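Local coordinates for MMS19 nucleotide excision repair protein homolog (Mus musculus, PDB 6TBL) that probably serves as a key component of the cytosolic iron-sulfur assembly complex, helping insert clusters into apoproteins of DNA metabolism and genome integrity, at residues 46-49 / 50-54. Residues are numbered along the deposited sequence; the frame is centred on the assembly and turned at random.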
loop_
_atom_site.group_PDB
_atom_site.type_symbol
_atom_site.label_atom_id
_atom_site.label_comp_id
_atom_site.label_asym_id
_atom_site.label_seq_id
_atom_site.Cartn_x
_atom_site.Cartn_y
_atom_site.Cartn_z
ATOM N N HIS A 46 -22.148 14.293 -24.173
ATOM C CA HIS A 46 -20.869 14.111 -24.843
ATOM C C HIS A 46 -19.725 13.922 -23.853
ATOM O O HIS A 46 -18.586 14.282 -24.147
ATOM C CB HIS A 46 -20.597 15.295 -25.772
ATOM C CG HIS A 46 -21.788 15.706 -26.581
ATOM N ND1 HIS A 46 -22.808 16.477 -26.066
ATOM C CD2 HIS A 46 -22.128 15.442 -27.866
ATOM C CE1 HIS A 46 -23.723 16.673 -26.999
ATOM N NE2 HIS A 46 -23.333 16.058 -28.101
ATOM N N VAL A 47 -20.014 13.350 -22.681
ATOM C CA VAL A 47 -18.990 13.202 -21.647
ATOM C C VAL A 47 -17.831 12.356 -22.152
ATOM O O VAL A 47 -16.659 12.683 -21.923
ATOM C CB VAL A 47 -19.601 12.611 -20.363
ATOM C CG1 VAL A 47 -18.503 12.176 -19.412
ATOM C CG2 VAL A 47 -20.486 13.630 -19.691
ATOM N N ASP A 48 -18.132 11.267 -22.862
ATOM C CA ASP A 48 -17.076 10.345 -23.266
ATOM C C ASP A 48 -16.065 11.024 -24.178
ATOM O O ASP A 48 -14.851 10.871 -23.994
ATOM C CB ASP A 48 -17.674 9.119 -23.950
ATOM C CG ASP A 48 -16.677 7.988 -24.079
ATOM O OD1 ASP A 48 -16.524 7.214 -23.107
ATOM O OD2 ASP A 48 -16.033 7.882 -25.144
ATOM N N THR A 49 -16.542 11.791 -25.161
ATOM C CA THR A 49 -15.618 12.493 -26.043
ATOM C C THR A 49 -15.016 13.725 -25.373
ATOM O O THR A 49 -13.899 14.127 -25.719
ATOM C CB THR A 49 -16.321 12.873 -27.351
ATOM O OG1 THR A 49 -15.390 13.510 -28.233
ATOM C CG2 THR A 49 -17.492 13.804 -27.091
ATOM N N LEU A 50 -15.721 14.327 -24.412
ATOM C CA LEU A 50 -15.141 15.438 -23.663
ATOM C C LEU A 50 -13.989 14.959 -22.788
ATOM O O LEU A 50 -12.897 15.540 -22.810
ATOM C CB LEU A 50 -16.214 16.129 -22.818
ATOM C CG LEU A 50 -17.239 16.988 -23.566
ATOM C CD1 LEU A 50 -18.389 17.394 -22.650
ATOM C CD2 LEU A 50 -16.591 18.216 -24.194
ATOM N N VAL A 51 -14.215 13.893 -22.020
ATOM C CA VAL A 51 -13.166 13.349 -21.160
ATOM C C VAL A 51 -11.970 12.910 -21.995
ATOM O O VAL A 51 -10.816 13.215 -21.668
ATOM C CB VAL A 51 -13.716 12.189 -20.310
ATOM C CG1 VAL A 51 -12.586 11.475 -19.593
ATOM C CG2 VAL A 51 -14.736 12.701 -19.313
ATOM N N THR A 52 -12.230 12.196 -23.091
ATOM C CA THR A 52 -11.146 11.671 -23.914
ATOM C C THR A 52 -10.273 12.792 -24.465
ATOM O O THR A 52 -9.050 12.790 -24.282
ATOM C CB THR A 52 -11.717 10.828 -25.054
ATOM O OG1 THR A 52 -12.664 9.890 -24.529
ATOM C CG2 THR A 52 -10.608 10.071 -25.764
ATOM N N LYS A 53 -10.893 13.769 -25.133
ATOM C CA LYS A 53 -10.122 14.798 -25.826
ATOM C C LYS A 53 -9.448 15.756 -24.852
ATOM O O LYS A 53 -8.322 16.204 -25.100
ATOM C CB LYS A 53 -11.020 15.560 -26.798
ATOM C CG LYS A 53 -11.383 14.761 -28.031
ATOM C CD LYS A 53 -10.129 14.241 -28.714
ATOM C CE LYS A 53 -10.466 13.290 -29.847
ATOM N NZ LYS A 53 -9.234 12.716 -30.450
ATOM N N PHE A 54 -10.117 16.087 -23.746
ATOM C CA PHE A 54 -9.497 16.959 -22.752
ATOM C C PHE A 54 -8.224 16.337 -22.195
ATOM O O PHE A 54 -7.214 17.028 -22.015
ATOM C CB PHE A 54 -10.481 17.264 -21.621
ATOM C CG PHE A 54 -11.600 18.189 -22.012
ATOM C CD1 PHE A 54 -11.559 18.893 -23.205
ATOM C CD2 PHE A 54 -12.691 18.362 -21.176
ATOM C CE1 PHE A 54 -12.590 19.742 -23.559
ATOM C CE2 PHE A 54 -13.726 19.210 -21.525
ATOM C CZ PHE A 54 -13.674 19.903 -22.716
#
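Val-47 and Val-51 sit one turn apart in the first turns of helix 47-57, part of a HEAT repeat in the C-terminal piece of MMS19. Four i to i+4 backbone hydrogen bonds wind this start of the helix. Leu-50 N reaches the carbonyl of the N-cap residue His-46. Val-51 N bonds to Val-47 O at 2.7 Å and almost straight, 176° at the hydrogen. Thr-52 N bonds to Asp-48 O and Lys-53 N to Thr-49 O; the Lys-53 donor stands above the carbonyl plane.

Apolar contacts line the buried side. Val-47 CG1 lies beside Val-51 CG2 at 3.8 Å, both side chains pointing the same way. Val-51 continues onto Leu-76 of helix 63-76. Leu-50 packs its side chain on Leu-14 of helix 9-16 and Leu-36 of helix 22-38.

The polar contacts lie on the more open side. Asp-48 OD1 is hydrogen-bonded to the hydroxyl of Tyr-87. Thr-52 has OG1 beside its own backbone N (chi1 -49°), which brings the hydroxyl back to the preceding turn. Asp-48 O therefore accepts two bonds from Thr-52, from N at 3.1 Å and from OG1 at 2.5 Å, the latter very short and of doubtful exact length.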